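Local coordinates for putative calcium-regulated periplasmic protein (Bacteroides thetaiotaomicron, PDB 3DB7) that is of unproven function but binds calcium ions and is probably a calcium-regulated periplasmic protein of the PepSY-like family, at residues Ile8-Met13 / Gln19-His24; Val65-Lys68 / Val72-Ala75; Lys83-Asn88 / Tyr104-Ser109. All coordinates share one frame; numbering follows the deposited sequence. Where two conformers were deposited one is given.

Contact 1 (Ile8-Met13 / Gln19-His24); sequences IQVTQM and QFIKQH. With EDO (1,2-ethanediol), chain E.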
loop_
_atom_site.group_PDB
_atom_site.type_symbol
_atom_site.label_atom_id
_atom_site.label_comp_id
_atom_site.label_asym_id
_atom_site.label_seq_id
_atom_site.Cartn_x
_atom_site.Cartn_y
_atom_site.Cartn_z
ATOM N N ILE A 8 -12.321 -3.897 22.204
ATOM C CA ILE A 8 -12.117 -5.115 22.966
ATOM C C ILE A 8 -10.934 -4.960 23.869
ATOM O O ILE A 8 -10.124 -4.056 23.720
ATOM C CB ILE A 8 -11.863 -6.352 22.080
ATOM C CG1 ILE A 8 -10.686 -6.125 21.135
ATOM C CG2 ILE A 8 -13.079 -6.688 21.222
ATOM C CD1 ILE A 8 -10.324 -7.365 20.267
ATOM N N GLN A 9 -10.819 -5.890 24.797
ATOM C CA GLN A 9 -9.630 -5.978 25.608
ATOM C C GLN A 9 -8.612 -6.768 24.790
ATOM O O GLN A 9 -8.954 -7.596 23.949
ATOM C CB GLN A 9 -9.920 -6.685 26.946
ATOM C CG GLN A 9 -10.950 -5.944 27.847
ATOM C CD GLN A 9 -10.515 -4.515 28.215
ATOM O OE1 GLN A 9 -9.338 -4.166 28.142
ATOM N NE2 GLN A 9 -11.479 -3.692 28.623
ATOM N N VAL A 10 -7.347 -6.510 25.054
ATOM C CA VAL A 10 -6.276 -7.286 24.452
ATOM C C VAL A 10 -6.422 -8.779 24.705
ATOM O O VAL A 10 -6.151 -9.564 23.845
ATOM C CB VAL A 10 -4.900 -6.838 24.967
ATOM C CG1 VAL A 10 -3.800 -7.710 24.393
ATOM C CG2 VAL A 10 -4.653 -5.367 24.540
ATOM N N THR A 11 -6.940 -9.144 25.861
ATOM C CA THR A 11 -7.149 -10.565 26.147
ATOM C C THR A 11 -8.226 -11.208 25.293
ATOM O O THR A 11 -8.369 -12.427 25.300
ATOM C CB THR A 11 -7.491 -10.780 27.662
ATOM O OG1 THR A 11 -8.553 -9.891 28.026
ATOM C CG2 THR A 11 -6.278 -10.519 28.591
ATOM N N GLN A 12 -8.983 -10.406 24.554
ATOM C CA GLN A 12 -9.966 -10.960 23.618
ATOM C C GLN A 12 -9.417 -11.189 22.229
ATOM O O GLN A 12 -10.111 -11.711 21.349
ATOM C CB GLN A 12 -11.184 -10.027 23.483
ATOM C CG GLN A 12 -12.001 -10.008 24.733
ATOM C CD GLN A 12 -13.098 -8.981 24.667
ATOM O OE1 GLN A 12 -12.896 -7.795 25.028
ATOM N NE2 GLN A 12 -14.287 -9.434 24.271
HETATM N N MSE A 13 -8.173 -10.764 22.019
HETATM C CA MSE A 13 -7.466 -11.004 20.756
HETATM C C MSE A 13 -6.932 -12.440 20.654
HETATM O O MSE A 13 -6.635 -13.100 21.672
HETATM C CB MSE A 13 -6.275 -10.022 20.589
HETATM C CG MSE A 13 -6.648 -8.539 20.677
HETATM SE SE MSE A 13 -5.162 -7.311 20.599
HETATM C CE MSE A 13 -5.015 -7.502 18.683
ATOM N N GLN A 19 0.733 -12.662 21.879
ATOM C CA GLN A 19 2.155 -13.016 21.989
ATOM C C GLN A 19 3.031 -12.065 21.172
ATOM O O GLN A 19 4.087 -11.655 21.616
ATOM C CB GLN A 19 2.387 -14.458 21.539
ATOM C CG GLN A 19 1.834 -15.539 22.522
ATOM C CD GLN A 19 1.523 -16.878 21.864
ATOM O OE1 GLN A 19 0.750 -17.681 22.409
ATOM N NE2 GLN A 19 2.088 -17.111 20.691
ATOM N N PHE A 20 2.547 -11.674 20.012
ATOM C CA PHE A 20 3.305 -10.785 19.151
ATOM C C PHE A 20 3.530 -9.437 19.824
ATOM O O PHE A 20 4.603 -8.855 19.772
ATOM C CB PHE A 20 2.577 -10.633 17.822
ATOM C CG PHE A 20 3.336 -9.839 16.778
ATOM C CD1 PHE A 20 4.188 -10.475 15.932
ATOM C CD2 PHE A 20 3.118 -8.496 16.610
ATOM C CE1 PHE A 20 4.851 -9.758 14.936
ATOM C CE2 PHE A 20 3.792 -7.794 15.572
ATOM C CZ PHE A 20 4.646 -8.464 14.770
ATOM N N ILE A 21 2.482 -8.912 20.447
ATOM C CA ILE A 21 2.536 -7.619 21.158
ATOM C C ILE A 21 3.559 -7.674 22.291
ATOM O O ILE A 21 4.369 -6.802 22.463
ATOM C CB ILE A 21 1.087 -7.249 21.687
ATOM C CG1 ILE A 21 0.150 -6.959 20.491
ATOM C CG2 ILE A 21 1.123 -6.055 22.681
ATOM C CD1 ILE A 21 -1.259 -6.976 20.913
ATOM N N LYS A 22 3.498 -8.752 23.051
ATOM C CA LYS A 22 4.422 -8.924 24.161
ATOM C C LYS A 22 5.844 -9.078 23.652
ATOM O O LYS A 22 6.777 -8.516 24.238
ATOM C CB LYS A 22 3.976 -10.081 25.050
ATOM C CG LYS A 22 2.770 -9.631 25.856
ATOM C CD LYS A 22 2.027 -10.707 26.578
ATOM C CE LYS A 22 1.033 -10.062 27.551
ATOM N NZ LYS A 22 1.707 -9.278 28.638
ATOM N N GLN A 23 5.997 -9.792 22.550
ATOM C CA GLN A 23 7.329 -10.057 21.992
ATOM C C GLN A 23 7.985 -8.783 21.517
ATOM O O GLN A 23 9.171 -8.507 21.809
ATOM C CB GLN A 23 7.268 -11.047 20.851
ATOM C CG GLN A 23 8.649 -11.393 20.264
ATOM C CD GLN A 23 9.575 -11.966 21.307
ATOM O OE1 GLN A 23 9.151 -12.763 22.150
ATOM N NE2 GLN A 23 10.844 -11.532 21.287
ATOM N N HIS A 24 7.237 -7.990 20.758
ATOM C CA HIS A 24 7.872 -6.887 19.996
ATOM C C HIS A 24 7.525 -5.509 20.466
ATOM O O HIS A 24 8.210 -4.552 20.079
ATOM C CB HIS A 24 7.510 -6.954 18.526
ATOM C CG HIS A 24 7.915 -8.228 17.878
ATOM N ND1 HIS A 24 9.231 -8.560 17.643
ATOM C CD2 HIS A 24 7.166 -9.270 17.442
ATOM C CE1 HIS A 24 9.277 -9.780 17.123
ATOM N NE2 HIS A 24 8.029 -10.213 16.940
HETATM C C1 EDO E . -7.197 -1.270 25.940
HETATM O O1 EDO E . -8.316 -1.226 26.839
HETATM C C2 EDO E . -7.665 -2.116 24.770
HETATM O O2 EDO E . -8.907 -1.643 24.185
#
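Val10, on the 3-10 turn 10-12 that follows strand 6-8, and Met13, just after it, face Ile21 of helix 15-24, with the CA atoms of Val10 and Ile21 9.4 Å apart and no hydrogen bond joining the two segments. The pairing is a small instance of how an alpha+beta fold closes its core: the turn leading into a helix lends apolar side chains to the seam between that helix and the antiparallel sheet. Ile21 is the shared partner, and its CD1 does all the touching. In the conformer described, the selenium of Met13, here selenomethionine, comes to 3.9 Å from Ile21 CD1. The two side chains cross at about a right angle; the Met13 chain is straight at chi2 and bent at chi3 (78°). Beside the selenium, Val10 brings CG1 to the same methyl, Ile21 CD1, more loosely at 4.4 Å. Tyr44 and Phe56 on the sheet also touch Met13, and Val46 and Phe56 touch Ile21. The turn braces itself: Gln12 N donates to Gln9 O, and the Gln12 side chain folds back to accept from the backbone N-H of Gln9, with N to OE1 2.8 Å and a nearly straight N-H approach of 174°. A 1,2-ethanediol, probably from the crystallisation liquor, bridges to the sheet at Ala33 N and puts its O2 2.7 Å from Ile8 O.

Contact 2 (Val65-Lys68 / Val72-Ala75); sequences VDCK and VPVA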
loop_
_atom_site.group_PDB
_atom_site.type_symbol
_atom_site.label_atom_id
_atom_site.label_comp_id
_atom_site.label_asym_id
_atom_site.label_seq_id
_atom_site.Cartn_x
_atom_site.Cartn_y
_atom_site.Cartn_z
ATOM N N VAL A 65 2.226 -3.724 10.297
ATOM C CA VAL A 65 2.889 -3.108 11.431
ATOM C C VAL A 65 3.251 -1.697 11.010
ATOM O O VAL A 65 4.140 -1.506 10.167
ATOM C CB VAL A 65 4.154 -3.893 11.845
ATOM C CG1 VAL A 65 4.861 -3.161 12.992
ATOM C CG2 VAL A 65 3.791 -5.325 12.222
ATOM N N ASP A 66 2.527 -0.705 11.540
ATOM C CA ASP A 66 2.724 0.703 11.170
ATOM C C ASP A 66 3.343 1.427 12.336
ATOM O O ASP A 66 2.664 1.777 13.332
ATOM C CB ASP A 66 1.393 1.360 10.785
ATOM C CG ASP A 66 1.559 2.778 10.324
ATOM O OD1 ASP A 66 2.679 3.303 10.511
ATOM O OD2 ASP A 66 0.581 3.357 9.775
ATOM N N CYS A 67 4.648 1.596 12.245
ATOM C CA CYS A 67 5.403 2.267 13.272
ATOM C C CYS A 67 5.935 3.584 12.764
ATOM O O CYS A 67 7.050 3.975 13.057
ATOM C CB CYS A 67 6.533 1.362 13.759
ATOM S SG CYS A 67 5.978 -0.050 14.731
ATOM N N LYS A 68 5.065 4.339 12.123
ATOM C CA LYS A 68 5.512 5.615 11.544
ATOM C C LYS A 68 5.966 6.614 12.595
ATOM O O LYS A 68 6.658 7.587 12.244
ATOM C CB LYS A 68 4.464 6.232 10.643
ATOM C CG LYS A 68 3.272 6.661 11.390
ATOM C CD LYS A 68 2.223 7.168 10.352
ATOM C CE LYS A 68 0.848 7.218 10.939
ATOM N NZ LYS A 68 0.210 5.873 10.951
ATOM N N VAL A 72 9.796 0.189 12.692
ATOM C CA VAL A 72 9.386 -1.190 12.870
ATOM C C VAL A 72 10.495 -2.001 13.571
ATOM O O VAL A 72 11.641 -2.004 13.105
ATOM C CB VAL A 72 9.077 -1.847 11.524
ATOM C CG1 VAL A 72 8.845 -3.322 11.677
ATOM C CG2 VAL A 72 7.862 -1.150 10.868
ATOM N N PRO A 73 10.157 -2.737 14.635
ATOM C CA PRO A 73 11.170 -3.602 15.244
ATOM C C PRO A 73 11.812 -4.527 14.223
ATOM O O PRO A 73 11.134 -5.193 13.484
ATOM C CB PRO A 73 10.392 -4.353 16.311
ATOM C CG PRO A 73 9.233 -3.363 16.686
ATOM C CD PRO A 73 8.876 -2.700 15.372
ATOM N N VAL A 74 13.141 -4.561 14.194
ATOM C CA VAL A 74 13.862 -5.245 13.119
ATOM C C VAL A 74 13.565 -6.726 13.110
ATOM O O VAL A 74 13.541 -7.353 12.050
ATOM C CB VAL A 74 15.416 -5.009 13.208
ATOM C CG1 VAL A 74 16.189 -5.840 12.144
ATOM C CG2 VAL A 74 15.718 -3.531 13.013
ATOM N N ALA A 75 13.333 -7.303 14.288
ATOM C CA ALA A 75 13.089 -8.750 14.341
ATOM C C ALA A 75 11.914 -9.176 13.449
ATOM O O ALA A 75 11.869 -10.301 13.011
ATOM C CB ALA A 75 12.818 -9.179 15.782
#
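Cys67 reaches from the end of strand 62-66 to Val72 and Pro73, and its side chain meets the returning chain through van der Waals contact, with no hydrogen bond between the segments. Its CB lies 3.6 Å from Val72 N, against the backbone, and 4.1 Å from the methyl CG2 of Val72. One bond further on, chi1 of -71° sets SG beside the backbone N of Cys67, and the sulfur ends 4.0 Å from CD of the Pro73 ring. Two residues back, Val65 adds a second layer: its CG1 rests about equally against both methyls of Val72, while its carbonyl O is 3.8 Å from Val72 CG2. Between Val65 and Cys67, Asp66 points away from the loop and forms an Asx turn, OD1 accepting from Lys68 N at 3.1 Å. Its other oxygen, OD2, makes a salt bridge with Lys68 NZ, which approaches from above the carboxylate plane, so one side chain pins both backbone and ammonium of Lys68. Val72 lies over Val94 and Ile97, Phe20 of helix 15-24 packs on Val65, and the loop to helix 79-88 starts between Phe25, which touches Cys67 and Pro73, and strand 94-99, to which Cys67 and Val72 are hydrogen-bonded through their backbones.

Contact 3 (Lys83-Asn88 / Tyr104-Ser109); sequences KYVTTN and YEVKLS. With CA (calcium ion), chain D.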
loop_
_atom_site.group_PDB
_atom_site.type_symbol
_atom_site.label_atom_id
_atom_site.label_comp_id
_atom_site.label_asym_id
_atom_site.label_seq_id
_atom_site.Cartn_x
_atom_site.Cartn_y
_atom_site.Cartn_z
ATOM N N LYS A 83 18.281 -6.656 4.698
ATOM C CA LYS A 83 19.537 -6.496 4.015
ATOM C C LYS A 83 19.371 -5.594 2.815
ATOM O O LYS A 83 20.199 -4.734 2.624
ATOM C CB LYS A 83 20.164 -7.819 3.580
ATOM C CG LYS A 83 21.499 -7.642 2.898
ATOM C CD LYS A 83 22.252 -8.907 2.707
ATOM C CE LYS A 83 23.469 -8.696 1.886
ATOM N NZ LYS A 83 24.310 -9.968 1.702
ATOM N N TYR A 84 18.298 -5.760 2.023
ATOM C CA TYR A 84 18.082 -4.878 0.880
ATOM C C TYR A 84 17.980 -3.415 1.335
ATOM O O TYR A 84 18.556 -2.507 0.733
ATOM C CB TYR A 84 16.791 -5.304 0.090
ATOM C CG TYR A 84 16.641 -4.595 -1.202
ATOM C CD1 TYR A 84 17.217 -5.108 -2.321
ATOM C CD2 TYR A 84 16.030 -3.341 -1.266
ATOM C CE1 TYR A 84 17.199 -4.417 -3.500
ATOM C CE2 TYR A 84 15.975 -2.687 -2.450
ATOM C CZ TYR A 84 16.574 -3.227 -3.562
ATOM O OH TYR A 84 16.616 -2.531 -4.774
ATOM N N VAL A 85 17.214 -3.201 2.392
ATOM C CA VAL A 85 16.976 -1.842 2.876
ATOM C C VAL A 85 18.249 -1.206 3.416
ATOM O O VAL A 85 18.614 -0.097 3.074
ATOM C CB VAL A 85 15.840 -1.771 3.907
ATOM C CG1 VAL A 85 15.817 -0.406 4.565
ATOM C CG2 VAL A 85 14.460 -2.152 3.275
ATOM N N THR A 86 18.953 -1.934 4.249
ATOM C CA THR A 86 20.170 -1.396 4.850
ATOM C C THR A 86 21.337 -1.244 3.887
ATOM O O THR A 86 22.226 -0.462 4.117
ATOM C CB THR A 86 20.578 -2.177 6.091
ATOM O OG1 THR A 86 20.787 -3.557 5.775
ATOM C CG2 THR A 86 19.538 -2.045 7.167
ATOM N N THR A 87 21.311 -1.982 2.790
ATOM C CA THR A 87 22.291 -1.814 1.698
ATOM C C THR A 87 21.973 -0.587 0.862
ATOM O O THR A 87 22.841 0.252 0.611
ATOM C CB THR A 87 22.294 -3.030 0.767
ATOM O OG1 THR A 87 22.673 -4.198 1.515
ATOM C CG2 THR A 87 23.259 -2.806 -0.450
ATOM N N ASN A 88 20.742 -0.462 0.404
ATOM C CA ASN A 88 20.410 0.507 -0.641
ATOM C C ASN A 88 19.851 1.809 -0.127
ATOM O O ASN A 88 19.857 2.828 -0.850
ATOM C CB ASN A 88 19.406 -0.134 -1.620
ATOM C CG ASN A 88 20.035 -1.262 -2.373
ATOM O OD1 ASN A 88 20.974 -1.012 -3.133
ATOM N ND2 ASN A 88 19.616 -2.513 -2.118
ATOM N N TYR A 104 5.144 -8.710 0.304
ATOM C CA TYR A 104 5.440 -7.765 1.389
ATOM C C TYR A 104 5.548 -6.368 0.814
ATOM O O TYR A 104 6.129 -6.194 -0.266
ATOM C CB TYR A 104 6.793 -8.008 2.019
ATOM C CG TYR A 104 6.954 -9.303 2.646
ATOM C CD1 TYR A 104 7.362 -10.421 1.915
ATOM C CD2 TYR A 104 6.704 -9.429 3.990
ATOM C CE1 TYR A 104 7.534 -11.639 2.515
ATOM C CE2 TYR A 104 6.841 -10.687 4.641
ATOM C CZ TYR A 104 7.239 -11.773 3.869
ATOM O OH TYR A 104 7.428 -13.040 4.399
ATOM N N GLU A 105 4.961 -5.374 1.498
ATOM C CA GLU A 105 5.193 -3.938 1.234
ATOM C C GLU A 105 6.036 -3.398 2.382
ATOM O O GLU A 105 5.872 -3.814 3.548
ATOM C CB GLU A 105 3.904 -3.131 1.262
ATOM C CG GLU A 105 2.923 -3.331 0.077
ATOM C CD GLU A 105 1.629 -2.513 0.248
ATOM O OE1 GLU A 105 1.602 -1.549 1.075
ATOM O OE2 GLU A 105 0.635 -2.838 -0.431
ATOM N N VAL A 106 6.965 -2.492 2.056
ATOM C CA VAL A 106 7.754 -1.796 3.045
ATOM C C VAL A 106 7.778 -0.304 2.728
ATOM O O VAL A 106 8.033 0.079 1.587
ATOM C CB VAL A 106 9.178 -2.355 2.962
ATOM C CG1 VAL A 106 10.064 -1.636 3.856
ATOM C CG2 VAL A 106 9.135 -3.907 3.289
ATOM N N LYS A 107 7.467 0.531 3.720
ATOM C CA LYS A 107 7.499 1.995 3.563
ATOM C C LYS A 107 8.630 2.537 4.380
ATOM O O LYS A 107 8.741 2.228 5.585
ATOM C CB LYS A 107 6.193 2.645 4.031
ATOM C CG LYS A 107 6.113 4.136 3.870
ATOM C CD LYS A 107 5.629 4.522 2.489
ATOM C CE LYS A 107 5.260 6.015 2.409
ATOM N NZ LYS A 107 5.234 6.513 1.002
ATOM N N LEU A 108 9.492 3.328 3.760
ATOM C CA LEU A 108 10.700 3.795 4.419
ATOM C C LEU A 108 10.515 5.261 4.838
ATOM O O LEU A 108 9.656 5.985 4.293
ATOM C CB LEU A 108 11.911 3.731 3.472
ATOM C CG LEU A 108 12.206 2.352 2.887
ATOM C CD1 LEU A 108 13.436 2.402 1.930
ATOM C CD2 LEU A 108 12.325 1.291 3.937
ATOM N N SER A 109 11.383 5.702 5.738
ATOM C CA SER A 109 11.281 7.084 6.241
ATOM C C SER A 109 11.578 8.168 5.183
ATOM O O SER A 109 11.208 9.351 5.356
ATOM C CB SER A 109 12.205 7.265 7.436
ATOM O OG SER A 109 13.524 6.867 7.112
HETATM CA CA CA D . -0.770 -4.412 -1.325
HETATM O O HOH W 1 -0.327 -6.478 -1.865
HETATM O O HOH W 2 0.697 -5.246 -3.012
HETATM O O HOH W 3 -2.112 -5.901 -2.504
HETATM O O HOH W 4 -2.788 -5.364 -0.732
#
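Val85 turns its methyl CG1 anti to the backbone N (chi1 169°), and Leu108 swings CG anti to its own carbonyl carbon (chi1 -57°); together these settings bring the branched ends of the two side chains together between helix 79-88 and strand 103-108. Leu108 CD2 fits against the fork of the valine, 3.9 Å from Val85 CG1 and 4.1 Å from Val85 CG2, the two side chains passing each other in opposite directions. Val106, two residues earlier on the strand and so on the same face, approaches with CG1 at a looser 4.5 Å from Val85 CG2. Leu114 of the adjoining strand also touches Val85, while Val94 on the other neighbour meets both Val106 and Leu108, widening this apolar floor beneath the helix.

The last turn of the helix is stitched from within. Thr87 OG1 donates to Lys83 O at 2.8 Å, from the face of that carbonyl opposite to the one reached by Thr87 N, so a single oxygen accepts two bonds. Asn88 bends back over Tyr84: its ND2 sits 3.3 Å above the centre of the Tyr84 ring and gives a weak bond to Tyr84 O.

Alternation along the strand sends Glu105 to the far face of the sheet. In the conformer described its chain extends beyond CG and OE2 binds a calcium ion at 2.3 Å, an ion also bound by OE2 of Glu105 of the second subunit. Glu105 OE1 comes close to Glu98 OE1, and the nearby calcium may offset these like charges in this conformer. Such division of labour, with an apolar face under a helix and a polar face carrying metal ligands, fits the helix-on-antiparallel-sheet architecture of this PepSY-like protein, here with calcium at the subunit interface.

All three contacts lie beside the same antiparallel sheet and follow one another along the chain: contact 1 joins a loop to a helix, contact 2 a strand end to a loop, contact 3 a helix to a strand. Contacts 1 and 2 have centres about 16 Å apart yet touch: His24 O lies 3.7 Å from Pro73 CG, and Phe20 CZ 4.1 Å from Val65 CG2. Contact 3 stays separate, its nearest atoms about 6 Å from contact 2 and about 11 Å from contact 1, on the opposite side of the chain's centre from the latter. Calcium lies near the first two only at second hand, about 11 Å from the Met13 side chain and 10 Å from that of Val65, whereas the strand segment of contact 3 carries the ligand Glu105.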